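Local coordinates for toxin protein (Yersinia entomophaga, PDB 6AQK) that probably acts as a toxin by transferring ADP-ribose from NAD+ to a target in the cell it enters, at residues A[162-167]-A[221-226]; A[145-150]-A[185-190]; A[106-111]-A[158-163]; A[128-133]-A[199-204]. All blocks are in the same frame, centred on the assembly; numbering follows the deposited sequence.

How the contacts relate
From the N terminus, contact 3 closes the first loop, joining the turn after outer strand 101-106 to the start of strand 161-167. Contact 4, which sets the other outer strand, 131-140, against strand 192-200, begins inside that loop and ends beyond it, so the two cross. Contact 2, the separate pair of strands 145-148 and 184-187, is nested within the loop of contact 4 and also crosses contact 3. Contact 1 starts where contact 3 ends, sharing Met162 and Trp163, and runs to strand 220-226, crossing contacts 2 and 4. Contacts 1, 3 and 4 thus span the mixed five-stranded sheet, while Phe165 and Met226 of contact 1 pack against the two-stranded sheet of contact 2.

Contact 1 (A[162-167]-A[221-226]); sequences MWHFDL and IIKARM
Met226 reaches back along the neighbouring strand to cover the ring of Phe165. Its CB lies 4.1 Å from Leu167 CD1, and CG approaches the same methyl more closely, at 3.7 Å. The chain then bends at chi2 (-62°), which brings SD obliquely beside the Phe165 ring, 3.7 Å from CD1, as a Met-aromatic contact. At the tip, CE sits over the middle of that ring, 3.6 Å from its centroid and only 10° from the normal, a CH-pi contact. Ala224 CB touches the same ring at CE1. One step further along this side of the sheet, Ile222 repeats the theme: its CD1 lies over the six-membered ring of Trp163, 3.7 Å from the centroid, while CG2 packs on CE3. The indole N-H itself is directed to Asp106.

On the other side, Asp166 and Arg225 form a salt bridge, but its length is doubtful because the modelled atoms are too close; Arg225 NE also pairs with Glu168. His164, close to Lys223, has Tyr207 and Glu101 as hydrogen-bond partners.

Five backbone hydrogen bonds join the strands in register, including His164 N to Ile222 O at 2.8 Å and Met226 N to Asp166 O at 2.8 Å. This is a classic parallel strand pair, here an inner pair of a mixed five-stranded sheet whose other neighbours run antiparallel.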
loop_
_atom_site.group_PDB
_atom_site.type_symbol
_atom_site.label_atom_id
_atom_site.label_comp_id
_atom_site.label_asym_id
_atom_site.label_seq_id
_atom_site.Cartn_x
_atom_site.Cartn_y
_atom_site.Cartn_z
ATOM N N MET A 162 -0.723 -11.149 2.953
ATOM C CA MET A 162 -1.534 -10.318 3.811
ATOM C C MET A 162 -0.623 -9.577 4.788
ATOM O O MET A 162 0.244 -10.172 5.424
ATOM C CB MET A 162 -2.574 -11.095 4.615
ATOM C CG MET A 162 -3.547 -10.200 5.364
ATOM S SD MET A 162 -4.642 -11.049 6.578
ATOM C CE MET A 162 -3.491 -11.109 7.912
ATOM N N TRP A 163 -0.838 -8.286 4.934
ATOM C CA TRP A 163 -0.225 -7.540 5.995
ATOM C C TRP A 163 -1.146 -7.470 7.210
ATOM O O TRP A 163 -2.341 -7.301 7.089
ATOM C CB TRP A 163 0.015 -6.099 5.560
ATOM C CG TRP A 163 0.716 -5.829 4.269
ATOM C CD1 TRP A 163 0.240 -6.022 3.007
ATOM C CD2 TRP A 163 2.035 -5.183 4.100
ATOM N NE1 TRP A 163 1.145 -5.568 2.069
ATOM C CE2 TRP A 163 2.243 -5.042 2.702
ATOM C CE3 TRP A 163 3.033 -4.742 4.971
ATOM C CZ2 TRP A 163 3.380 -4.442 2.180
ATOM C CZ3 TRP A 163 4.148 -4.127 4.446
ATOM C CH2 TRP A 163 4.329 -4.021 3.054
ATOM N N HIS A 164 -0.552 -7.557 8.388
ATOM C CA HIS A 164 -1.271 -7.380 9.630
ATOM C C HIS A 164 -0.594 -6.237 10.330
ATOM O O HIS A 164 0.538 -6.367 10.809
ATOM C CB HIS A 164 -1.197 -8.646 10.477
ATOM C CG HIS A 164 -1.925 -8.533 11.768
ATOM N ND1 HIS A 164 -1.838 -9.487 12.747
ATOM C CD2 HIS A 164 -2.740 -7.562 12.247
ATOM C CE1 HIS A 164 -2.596 -9.131 13.770
ATOM N NE2 HIS A 164 -3.161 -7.969 13.487
ATOM N N PHE A 165 -1.309 -5.119 10.357
ATOM C CA PHE A 165 -0.836 -3.854 10.907
ATOM C C PHE A 165 -1.302 -3.660 12.329
ATOM O O PHE A 165 -2.479 -3.775 12.639
ATOM C CB PHE A 165 -1.340 -2.731 10.066
ATOM C CG PHE A 165 -0.685 -2.688 8.701
ATOM C CD1 PHE A 165 0.690 -2.524 8.566
ATOM C CD2 PHE A 165 -1.448 -2.791 7.564
ATOM C CE1 PHE A 165 1.295 -2.536 7.320
ATOM C CE2 PHE A 165 -0.850 -2.830 6.346
ATOM C CZ PHE A 165 0.477 -2.659 6.209
ATOM N N ASP A 166 -0.322 -3.420 13.179
ATOM C CA ASP A 166 -0.542 -2.902 14.541
ATOM C C ASP A 166 -0.443 -1.375 14.500
ATOM O O ASP A 166 0.605 -0.823 14.173
ATOM C CB ASP A 166 0.524 -3.536 15.455
ATOM C CG ASP A 166 0.479 -3.030 16.873
ATOM O OD1 ASP A 166 -0.535 -2.429 17.274
ATOM O OD2 ASP A 166 1.476 -3.266 17.605
ATOM N N LEU A 167 -1.538 -0.712 14.840
ATOM C CA LEU A 167 -1.570 0.759 14.766
ATOM C C LEU A 167 -1.084 1.363 16.084
ATOM O O LEU A 167 -1.736 1.228 17.045
ATOM C CB LEU A 167 -2.955 1.223 14.417
ATOM C CG LEU A 167 -3.261 1.294 12.932
ATOM C CD1 LEU A 167 -2.759 0.143 12.099
ATOM C CD2 LEU A 167 -4.742 1.564 12.710
ATOM N N ILE A 221 2.560 -13.654 5.380
ATOM C CA ILE A 221 2.094 -12.632 6.294
ATOM C C ILE A 221 3.210 -11.670 6.636
ATOM O O ILE A 221 4.314 -12.068 7.063
ATOM C CB ILE A 221 1.530 -13.215 7.606
ATOM C CG1 ILE A 221 0.526 -14.373 7.314
ATOM C CG2 ILE A 221 0.902 -12.081 8.444
ATOM C CD1 ILE A 221 -0.776 -14.010 6.569
ATOM N N ILE A 222 2.935 -10.405 6.417
ATOM C CA ILE A 222 3.843 -9.347 6.860
ATOM C C ILE A 222 3.220 -8.700 8.086
ATOM O O ILE A 222 2.205 -8.099 7.999
ATOM C CB ILE A 222 4.101 -8.305 5.779
ATOM C CG1 ILE A 222 4.541 -8.973 4.463
ATOM C CG2 ILE A 222 5.099 -7.311 6.303
ATOM C CD1 ILE A 222 4.553 -7.981 3.307
ATOM N N LYS A 223 3.876 -8.798 9.243
ATOM C CA LYS A 223 3.499 -8.058 10.431
ATOM C C LYS A 223 4.333 -6.777 10.507
ATOM O O LYS A 223 5.550 -6.813 10.415
ATOM C CB LYS A 223 3.786 -8.884 11.689
ATOM C CG LYS A 223 2.971 -10.170 11.682
ATOM C CD LYS A 223 2.939 -10.906 13.017
ATOM C CE LYS A 223 2.123 -10.189 14.082
ATOM N NZ LYS A 223 2.404 -10.887 15.389
ATOM N N ALA A 224 3.643 -5.670 10.733
ATOM C CA ALA A 224 4.241 -4.363 10.799
ATOM C C ALA A 224 3.486 -3.445 11.726
ATOM O O ALA A 224 2.292 -3.629 11.977
ATOM C CB ALA A 224 4.283 -3.757 9.412
ATOM N N ARG A 225 4.183 -2.419 12.224
ATOM C CA ARG A 225 3.621 -1.416 13.079
ATOM C C ARG A 225 3.531 -0.157 12.344
ATOM O O ARG A 225 4.486 0.208 11.661
ATOM C CB ARG A 225 4.516 -1.189 14.291
ATOM C CG ARG A 225 4.936 -2.473 14.983
ATOM C CD ARG A 225 5.899 -2.248 16.178
ATOM N NE ARG A 225 5.360 -1.386 17.228
ATOM C CZ ARG A 225 4.390 -1.712 18.092
ATOM N NH1 ARG A 225 3.795 -2.897 18.044
ATOM N NH2 ARG A 225 3.997 -0.833 19.014
ATOM N N MET A 226 2.373 0.496 12.423
ATOM C CA MET A 226 2.232 1.837 11.783
ATOM C C MET A 226 2.683 2.861 12.850
ATOM O O MET A 226 2.188 2.848 13.937
ATOM C CB MET A 226 0.801 2.054 11.349
ATOM C CG MET A 226 0.321 1.015 10.343
ATOM S SD MET A 226 1.309 1.113 8.836
ATOM C CE MET A 226 0.080 0.896 7.544
#

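Contact 2 (A[145-150]-A[185-190]); sequences MSTAKD and VTFPLY
Two bonds meet at the carbonyl oxygen of Val185, both from Thr147, its partner on the facing antiparallel strand. One comes from the hydroxyl, with Thr147 OG1 2.8 Å from Val185 O; the other, from Thr147 N, is weak. The hydroxyl gets there because chi1 of 75° tucks OG1 between the backbone N and the carbonyl carbon. In return, Val185 N donates to Thr147 O at 2.8 Å. Further along, Phe187 N donates to Met145 O at 2.8 Å. A water joins the two segments where they part: it donates to Pro188 O at 2.7 Å and accepts a weak bond from Met145 N.

Van der Waals packing fills one side of this ribbon. The Phe187 ring crosses Thr147 at about a right angle, with its CE1 3.8 Å from Thr147 CG2, and its edge faces both Thr147 OG1 and Met145 O. Val185 CG2 meets the aliphatic part of Lys149 at CE, 4.1 Å away, again crosswise. Behind these residues stands strand 161-167, whose Phe165 packs on Met145 and Thr147 and whose Leu167 packs on Phe187.

Thr147 thus plays two parts: its hydroxyl is engaged at a strand carbonyl, while its methyl joins the apolar layer between the two sheets.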
loop_
_atom_site.group_PDB
_atom_site.type_symbol
_atom_site.label_atom_id
_atom_site.label_comp_id
_atom_site.label_asym_id
_atom_site.label_seq_id
_atom_site.Cartn_x
_atom_site.Cartn_y
_atom_site.Cartn_z
ATOM N N MET A 145 -1.543 3.885 0.930
ATOM C CA MET A 145 -1.902 2.516 1.146
ATOM C C MET A 145 -3.260 2.377 1.840
ATOM O O MET A 145 -3.432 2.840 2.966
ATOM C CB MET A 145 -0.797 1.869 2.077
ATOM C CG MET A 145 -1.040 0.401 2.278
ATOM S SD MET A 145 0.140 -0.322 3.426
ATOM C CE MET A 145 1.344 -0.767 2.241
ATOM N N SER A 146 -4.165 1.596 1.223
ATOM C CA SER A 146 -5.444 1.265 1.797
ATOM C C SER A 146 -5.331 0.003 2.576
ATOM O O SER A 146 -4.507 -0.850 2.252
ATOM C CB SER A 146 -6.495 1.075 0.720
ATOM O OG SER A 146 -6.126 0.003 -0.162
ATOM N N THR A 147 -6.115 -0.075 3.630
ATOM C CA THR A 147 -6.109 -1.205 4.501
ATOM C C THR A 147 -7.566 -1.432 4.936
ATOM O O THR A 147 -8.389 -0.557 4.748
ATOM C CB THR A 147 -5.162 -1.001 5.739
ATOM O OG1 THR A 147 -5.742 -0.102 6.708
ATOM C CG2 THR A 147 -3.731 -0.511 5.304
ATOM N N ALA A 148 -7.870 -2.614 5.455
ATOM C CA ALA A 148 -9.220 -2.961 5.869
ATOM C C ALA A 148 -9.260 -3.238 7.376
ATOM O O ALA A 148 -8.325 -3.767 7.902
ATOM C CB ALA A 148 -9.711 -4.193 5.166
ATOM N N LYS A 149 -10.381 -2.898 8.018
ATOM C CA LYS A 149 -10.627 -3.263 9.404
ATOM C C LYS A 149 -10.789 -4.755 9.576
ATOM O O LYS A 149 -10.403 -5.279 10.613
ATOM C CB LYS A 149 -11.878 -2.604 9.942
ATOM C CG LYS A 149 -11.668 -1.136 10.165
ATOM C CD LYS A 149 -12.960 -0.449 10.450
ATOM C CE LYS A 149 -12.767 1.061 10.467
ATOM N NZ LYS A 149 -14.007 1.710 10.976
ATOM N N ASP A 150 -11.415 -5.380 8.608
ATOM C CA ASP A 150 -11.767 -6.805 8.747
ATOM C C ASP A 150 -10.990 -7.612 7.741
ATOM O O ASP A 150 -11.078 -7.344 6.551
ATOM C CB ASP A 150 -13.270 -6.924 8.529
ATOM C CG ASP A 150 -13.795 -8.300 8.857
ATOM O OD1 ASP A 150 -13.041 -9.290 8.850
ATOM O OD2 ASP A 150 -14.967 -8.380 9.187
ATOM N N VAL A 185 -9.261 1.892 5.875
ATOM C CA VAL A 185 -8.425 2.859 6.561
ATOM C C VAL A 185 -7.218 3.132 5.677
ATOM O O VAL A 185 -6.511 2.211 5.333
ATOM C CB VAL A 185 -7.955 2.281 7.925
ATOM C CG1 VAL A 185 -6.937 3.186 8.575
ATOM C CG2 VAL A 185 -9.138 1.967 8.837
ATOM N N THR A 186 -6.958 4.383 5.367
ATOM C CA THR A 186 -5.866 4.737 4.490
ATOM C C THR A 186 -4.688 5.426 5.137
ATOM O O THR A 186 -4.849 6.237 6.116
ATOM C CB THR A 186 -6.466 5.673 3.403
ATOM O OG1 THR A 186 -7.692 5.094 2.929
ATOM C CG2 THR A 186 -5.496 5.895 2.200
ATOM N N PHE A 187 -3.499 5.188 4.574
ATOM C CA PHE A 187 -2.263 5.726 5.117
ATOM C C PHE A 187 -1.635 6.554 4.068
ATOM O O PHE A 187 -1.847 6.308 2.883
ATOM C CB PHE A 187 -1.344 4.636 5.598
ATOM C CG PHE A 187 -1.868 3.929 6.806
ATOM C CD1 PHE A 187 -2.869 2.972 6.688
ATOM C CD2 PHE A 187 -1.476 4.334 8.064
ATOM C CE1 PHE A 187 -3.351 2.321 7.805
ATOM C CE2 PHE A 187 -1.940 3.680 9.193
ATOM C CZ PHE A 187 -2.903 2.696 9.063
ATOM N N PRO A 188 -0.903 7.595 4.472
ATOM C CA PRO A 188 -0.380 8.492 3.486
ATOM C C PRO A 188 0.884 8.049 2.774
ATOM O O PRO A 188 1.622 7.169 3.234
ATOM C CB PRO A 188 -0.139 9.780 4.319
ATOM C CG PRO A 188 0.309 9.213 5.609
ATOM C CD PRO A 188 -0.597 8.058 5.823
ATOM N N LEU A 189 1.131 8.652 1.621
ATOM C CA LEU A 189 2.426 8.465 0.948
ATOM C C LEU A 189 3.591 8.747 1.935
ATOM O O LEU A 189 3.541 9.732 2.702
ATOM C CB LEU A 189 2.519 9.396 -0.246
ATOM C CG LEU A 189 3.752 9.173 -1.172
ATOM C CD1 LEU A 189 3.826 7.727 -1.684
ATOM C CD2 LEU A 189 3.693 10.147 -2.334
ATOM N N TYR A 190 4.599 7.894 1.962
ATOM C CA TYR A 190 5.742 7.979 2.914
ATOM C C TYR A 190 5.405 7.665 4.354
ATOM O O TYR A 190 6.247 7.824 5.228
ATOM C CB TYR A 190 6.567 9.277 2.819
ATOM C CG TYR A 190 6.764 9.785 1.401
ATOM C CD1 TYR A 190 7.302 8.981 0.408
ATOM C CD2 TYR A 190 6.489 11.120 1.078
ATOM C CE1 TYR A 190 7.490 9.435 -0.894
ATOM C CE2 TYR A 190 6.667 11.586 -0.245
ATOM C CZ TYR A 190 7.189 10.765 -1.209
ATOM O OH TYR A 190 7.398 11.220 -2.495
HETATM O O HOH W 1 0.894 4.546 2.885
#

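Contact 3 (A[106-111]-A[158-163]); sequences DTPVIS and GKTIMW
Asp106 and Ile161 form an antiparallel hydrogen-bonded pair, in which each N donates to the other's O at 2.9 Å, joining the last residue of strand 101-106 to the first of strand 161-167. On the face it shares with Ile161, the Asp106 side chain reaches across to Trp163. There NE1 donates to OD2 at 2.8 Å, using the anti lone pair of the oxygen, and OD2 lies 18° out of the indole plane. Carboxylate and ring are steeply turned, their planes 73° apart, and the acid meets the ring at its pyrrole edge. Arg104 NE forms a salt bridge with the same OD2.

Beyond Asp106 the chain folds into a short 3-10 turn, opened by an ST turn in which Thr107 OG1 accepts from Val109 N. This curl brings Ile110 back over the strand, where its side chain and that of Ile161 meet tip to tip, Ile110 CG1 lying 3.8 Å from Ile161 CD1, and Ile110 CD1 slides past the indole to lie 3.9 Å from Trp163 CZ2. At the outer margin the Pro108 ring crosses Thr160 at about a right angle, and the methylenes of Lys159 run beside the Asp106 backbone before NZ turns to Tyr155 O.

OD2 is thus gripped by two donors, which would probably stabilise the charged form of the acid; the bond from NE1 also helps to set the rotation of the indole.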
loop_
_atom_site.group_PDB
_atom_site.type_symbol
_atom_site.label_atom_id
_atom_site.label_comp_id
_atom_site.label_asym_id
_atom_site.label_seq_id
_atom_site.Cartn_x
_atom_site.Cartn_y
_atom_site.Cartn_z
ATOM N N ASP A 106 -2.288 -8.203 -0.717
ATOM C CA ASP A 106 -1.495 -7.883 -1.929
ATOM C C ASP A 106 -1.206 -9.177 -2.718
ATOM O O ASP A 106 -1.032 -10.289 -2.176
ATOM C CB ASP A 106 -0.162 -7.131 -1.605
ATOM C CG ASP A 106 -0.320 -5.582 -1.508
ATOM O OD1 ASP A 106 -0.932 -4.953 -2.438
ATOM O OD2 ASP A 106 0.144 -5.014 -0.491
ATOM N N THR A 107 -1.065 -8.993 -4.006
ATOM C CA THR A 107 -0.590 -10.025 -4.865
ATOM C C THR A 107 0.944 -10.112 -4.824
ATOM O O THR A 107 1.634 -9.218 -4.270
ATOM C CB THR A 107 -0.990 -9.788 -6.339
ATOM O OG1 THR A 107 -0.164 -8.768 -6.882
ATOM C CG2 THR A 107 -2.469 -9.420 -6.450
ATOM N N PRO A 108 1.506 -11.173 -5.437
ATOM C CA PRO A 108 2.958 -11.329 -5.389
ATOM C C PRO A 108 3.709 -10.227 -6.144
ATOM O O PRO A 108 4.883 -10.126 -5.971
ATOM C CB PRO A 108 3.181 -12.719 -6.019
ATOM C CG PRO A 108 1.978 -13.458 -5.579
ATOM C CD PRO A 108 0.850 -12.475 -5.725
ATOM N N VAL A 109 3.018 -9.400 -6.936
ATOM C CA VAL A 109 3.672 -8.235 -7.625
ATOM C C VAL A 109 4.500 -7.375 -6.658
ATOM O O VAL A 109 5.472 -6.726 -7.086
ATOM C CB VAL A 109 2.634 -7.285 -8.294
ATOM C CG1 VAL A 109 3.311 -6.082 -8.950
ATOM C CG2 VAL A 109 1.875 -8.011 -9.367
ATOM N N ILE A 110 4.089 -7.271 -5.389
ATOM C CA ILE A 110 4.778 -6.399 -4.461
ATOM C C ILE A 110 6.181 -6.878 -4.069
ATOM O O ILE A 110 6.968 -6.101 -3.567
ATOM C CB ILE A 110 3.899 -6.052 -3.186
ATOM C CG1 ILE A 110 3.734 -7.245 -2.261
ATOM C CG2 ILE A 110 2.569 -5.367 -3.590
ATOM C CD1 ILE A 110 3.289 -6.859 -0.881
ATOM N N SER A 111 6.494 -8.156 -4.299
ATOM C CA SER A 111 7.856 -8.641 -4.122
ATOM C C SER A 111 8.833 -7.818 -4.993
ATOM O O SER A 111 9.939 -7.527 -4.580
ATOM C CB SER A 111 7.915 -10.174 -4.358
ATOM O OG SER A 111 7.469 -10.485 -5.664
ATOM N N GLY A 158 -8.542 -13.399 -0.372
ATOM C CA GLY A 158 -8.019 -14.257 -1.383
ATOM C C GLY A 158 -6.617 -13.948 -1.877
ATOM O O GLY A 158 -6.153 -14.637 -2.745
ATOM N N LYS A 159 -5.952 -12.908 -1.327
ATOM C CA LYS A 159 -4.625 -12.479 -1.761
ATOM C C LYS A 159 -3.527 -13.330 -1.210
ATOM O O LYS A 159 -3.610 -13.808 -0.074
ATOM C CB LYS A 159 -4.372 -11.022 -1.333
ATOM C CG LYS A 159 -5.365 -10.075 -1.922
ATOM C CD LYS A 159 -4.952 -9.682 -3.288
ATOM C CE LYS A 159 -5.817 -8.542 -3.871
ATOM N NZ LYS A 159 -7.181 -9.070 -4.043
ATOM N N THR A 160 -2.472 -13.470 -1.999
ATOM C CA THR A 160 -1.353 -14.307 -1.625
ATOM C C THR A 160 -0.623 -13.785 -0.382
ATOM O O THR A 160 -0.107 -14.576 0.446
ATOM C CB THR A 160 -0.411 -14.540 -2.831
ATOM O OG1 THR A 160 -1.174 -15.087 -3.908
ATOM C CG2 THR A 160 0.743 -15.483 -2.497
ATOM N N ILE A 161 -0.519 -12.464 -0.267
ATOM C CA ILE A 161 0.215 -11.830 0.829
ATOM C C ILE A 161 -0.801 -11.030 1.640
ATOM O O ILE A 161 -1.651 -10.313 1.100
ATOM C CB ILE A 161 1.310 -10.887 0.270
ATOM C CG1 ILE A 161 2.282 -11.723 -0.570
ATOM C CG2 ILE A 161 2.041 -10.134 1.386
ATOM C CD1 ILE A 161 3.176 -10.961 -1.492
ATOM N N MET A 162 -0.723 -11.149 2.953
ATOM C CA MET A 162 -1.534 -10.318 3.811
ATOM C C MET A 162 -0.623 -9.577 4.788
ATOM O O MET A 162 0.244 -10.172 5.424
ATOM C CB MET A 162 -2.574 -11.095 4.615
ATOM C CG MET A 162 -3.547 -10.200 5.364
ATOM S SD MET A 162 -4.642 -11.049 6.578
ATOM C CE MET A 162 -3.491 -11.109 7.912
ATOM N N TRP A 163 -0.838 -8.286 4.934
ATOM C CA TRP A 163 -0.225 -7.540 5.995
ATOM C C TRP A 163 -1.146 -7.470 7.210
ATOM O O TRP A 163 -2.341 -7.301 7.089
ATOM C CB TRP A 163 0.015 -6.099 5.560
ATOM C CG TRP A 163 0.716 -5.829 4.269
ATOM C CD1 TRP A 163 0.240 -6.022 3.007
ATOM C CD2 TRP A 163 2.035 -5.183 4.100
ATOM N NE1 TRP A 163 1.145 -5.568 2.069
ATOM C CE2 TRP A 163 2.243 -5.042 2.702
ATOM C CE3 TRP A 163 3.033 -4.742 4.971
ATOM C CZ2 TRP A 163 3.380 -4.442 2.180
ATOM C CZ3 TRP A 163 4.148 -4.127 4.446
ATOM C CH2 TRP A 163 4.329 -4.021 3.054
#

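Contact 4 (A[128-133]-A[199-204]); sequences SDTVQK and QYLPEG
An antiparallel pairing of Val131 with Tyr200 adds outer strand 131-140 to the mixed sheet. Tyr200 N donates to Val131 O at 2.7 Å in a nearly straight bond; the return bond from Val131 N to Tyr200 O is long and weak. Beside them Gln132 and Gln199 form a non-hydrogen-bonded pair whose side chains run alongside one another, CG to CG at 3.9 Å, with their amide planes 23° apart.

Past the strand ends, the loops pack together. With OG1 of Thr130 between its N and carbonyl carbon (chi1 59°), CG2 lies anti to that carbon and meets Pro202 CD at 3.6 Å, the side chains crossing at about a right angle. Pro202 CG also presses on Ser128 O, 3.3 Å away.

On the far side of strand 192-200 from Val131, Gln199 and Leu201 touch Ile221 of the next strand, and Leu201 O accepts from Arg219. Tyr200 is positioned from further out: its hydroxyl is hydrogen-bonded to Lys127 O, and Phe120 and Ser124 of helix 115-124 touch its side chain. The ring held in this way turns its edge to Asp129 O, a buried oxygen without a partner in the model, 3.5 Å from Tyr200 CE2.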
loop_
_atom_site.group_PDB
_atom_site.type_symbol
_atom_site.label_atom_id
_atom_site.label_comp_id
_atom_site.label_asym_id
_atom_site.label_seq_id
_atom_site.Cartn_x
_atom_site.Cartn_y
_atom_site.Cartn_z
ATOM N N SER A 128 7.188 -27.347 3.377
ATOM C CA SER A 128 6.032 -28.071 3.908
ATOM C C SER A 128 5.639 -27.549 5.271
ATOM O O SER A 128 4.523 -27.824 5.712
ATOM C CB SER A 128 6.370 -29.569 4.041
ATOM O OG SER A 128 7.152 -29.943 2.943
ATOM N N ASP A 129 6.562 -26.843 5.960
ATOM C CA ASP A 129 6.266 -26.301 7.308
ATOM C C ASP A 129 6.314 -24.765 7.281
ATOM O O ASP A 129 6.937 -24.174 6.407
ATOM C CB ASP A 129 7.283 -26.779 8.369
ATOM C CG ASP A 129 7.651 -28.297 8.265
ATOM O OD1 ASP A 129 7.196 -29.023 7.346
ATOM O OD2 ASP A 129 8.453 -28.759 9.123
ATOM N N THR A 130 5.701 -24.159 8.287
ATOM C CA THR A 130 5.729 -22.678 8.480
ATOM C C THR A 130 7.128 -22.251 8.886
ATOM O O THR A 130 7.932 -23.064 9.394
ATOM C CB THR A 130 4.774 -22.269 9.552
ATOM O OG1 THR A 130 5.164 -22.951 10.756
ATOM C CG2 THR A 130 3.361 -22.653 9.174
ATOM N N VAL A 131 7.436 -20.987 8.606
ATOM C CA VAL A 131 8.729 -20.375 8.894
ATOM C C VAL A 131 8.352 -18.950 9.215
ATOM O O VAL A 131 7.462 -18.362 8.521
ATOM C CB VAL A 131 9.670 -20.329 7.646
ATOM C CG1 VAL A 131 10.954 -19.565 7.960
ATOM C CG2 VAL A 131 10.017 -21.713 7.203
ATOM N N GLN A 132 8.923 -18.444 10.296
ATOM C CA GLN A 132 8.918 -16.999 10.590
ATOM C C GLN A 132 10.344 -16.455 10.502
ATOM O O GLN A 132 11.312 -17.169 10.744
ATOM C CB GLN A 132 8.469 -16.699 11.997
ATOM C CG GLN A 132 7.104 -17.172 12.419
ATOM C CD GLN A 132 6.784 -16.727 13.854
ATOM O OE1 GLN A 132 7.458 -15.837 14.416
ATOM N NE2 GLN A 132 5.771 -17.353 14.458
ATOM N N LYS A 133 10.451 -15.170 10.206
ATOM C CA LYS A 133 11.693 -14.475 10.231
ATOM C C LYS A 133 11.401 -13.151 10.915
ATOM O O LYS A 133 10.584 -12.368 10.453
ATOM C CB LYS A 133 12.235 -14.289 8.834
ATOM C CG LYS A 133 13.510 -13.473 8.784
ATOM C CD LYS A 133 13.966 -13.168 7.371
ATOM C CE LYS A 133 15.321 -12.473 7.430
ATOM N NZ LYS A 133 15.879 -12.313 6.060
ATOM N N GLN A 199 6.126 -14.140 7.867
ATOM C CA GLN A 199 5.719 -15.572 8.035
ATOM C C GLN A 199 5.349 -16.232 6.730
ATOM O O GLN A 199 4.651 -15.645 5.874
ATOM C CB GLN A 199 4.502 -15.745 8.899
ATOM C CG GLN A 199 4.572 -15.105 10.252
ATOM C CD GLN A 199 3.269 -15.310 11.070
ATOM O OE1 GLN A 199 2.993 -14.494 11.889
ATOM N NE2 GLN A 199 2.476 -16.443 10.824
ATOM N N TYR A 200 5.725 -17.500 6.612
ATOM C CA TYR A 200 5.347 -18.313 5.480
ATOM C C TYR A 200 4.357 -19.380 5.941
ATOM O O TYR A 200 4.514 -20.013 6.996
ATOM C CB TYR A 200 6.579 -18.997 4.849
ATOM C CG TYR A 200 6.215 -20.138 3.942
ATOM C CD1 TYR A 200 5.583 -19.911 2.705
ATOM C CD2 TYR A 200 6.450 -21.459 4.326
ATOM C CE1 TYR A 200 5.247 -20.974 1.850
ATOM C CE2 TYR A 200 6.112 -22.516 3.492
ATOM C CZ TYR A 200 5.525 -22.288 2.268
ATOM O OH TYR A 200 5.188 -23.339 1.484
ATOM N N LEU A 201 3.378 -19.596 5.103
ATOM C CA LEU A 201 2.268 -20.495 5.402
ATOM C C LEU A 201 2.132 -21.465 4.253
ATOM O O LEU A 201 1.643 -21.122 3.137
ATOM C CB LEU A 201 0.969 -19.702 5.630
ATOM C CG LEU A 201 0.809 -18.824 6.897
ATOM C CD1 LEU A 201 -0.457 -17.985 6.778
ATOM C CD2 LEU A 201 0.824 -19.593 8.214
ATOM N N PRO A 202 2.510 -22.724 4.478
ATOM C CA PRO A 202 2.165 -23.727 3.436
ATOM C C PRO A 202 0.675 -23.788 3.020
ATOM O O PRO A 202 -0.209 -23.308 3.702
ATOM C CB PRO A 202 2.590 -25.081 4.079
ATOM C CG PRO A 202 3.518 -24.718 5.194
ATOM C CD PRO A 202 3.129 -23.324 5.664
ATOM N N GLU A 203 0.415 -24.370 1.877
ATOM C CA GLU A 203 -0.947 -24.719 1.440
ATOM C C GLU A 203 -1.771 -25.372 2.522
ATOM O O GLU A 203 -1.271 -26.187 3.276
ATOM C CB GLU A 203 -0.892 -25.695 0.258
ATOM C CG GLU A 203 -0.442 -25.099 -1.061
ATOM C CD GLU A 203 -1.430 -24.111 -1.643
ATOM O OE1 GLU A 203 -2.621 -24.108 -1.241
ATOM O OE2 GLU A 203 -1.003 -23.322 -2.505
ATOM N N GLY A 204 -3.015 -24.968 2.652
ATOM C CA GLY A 204 -3.843 -25.474 3.755
ATOM C C GLY A 204 -3.648 -24.862 5.123
ATOM O O GLY A 204 -4.515 -25.033 5.967
#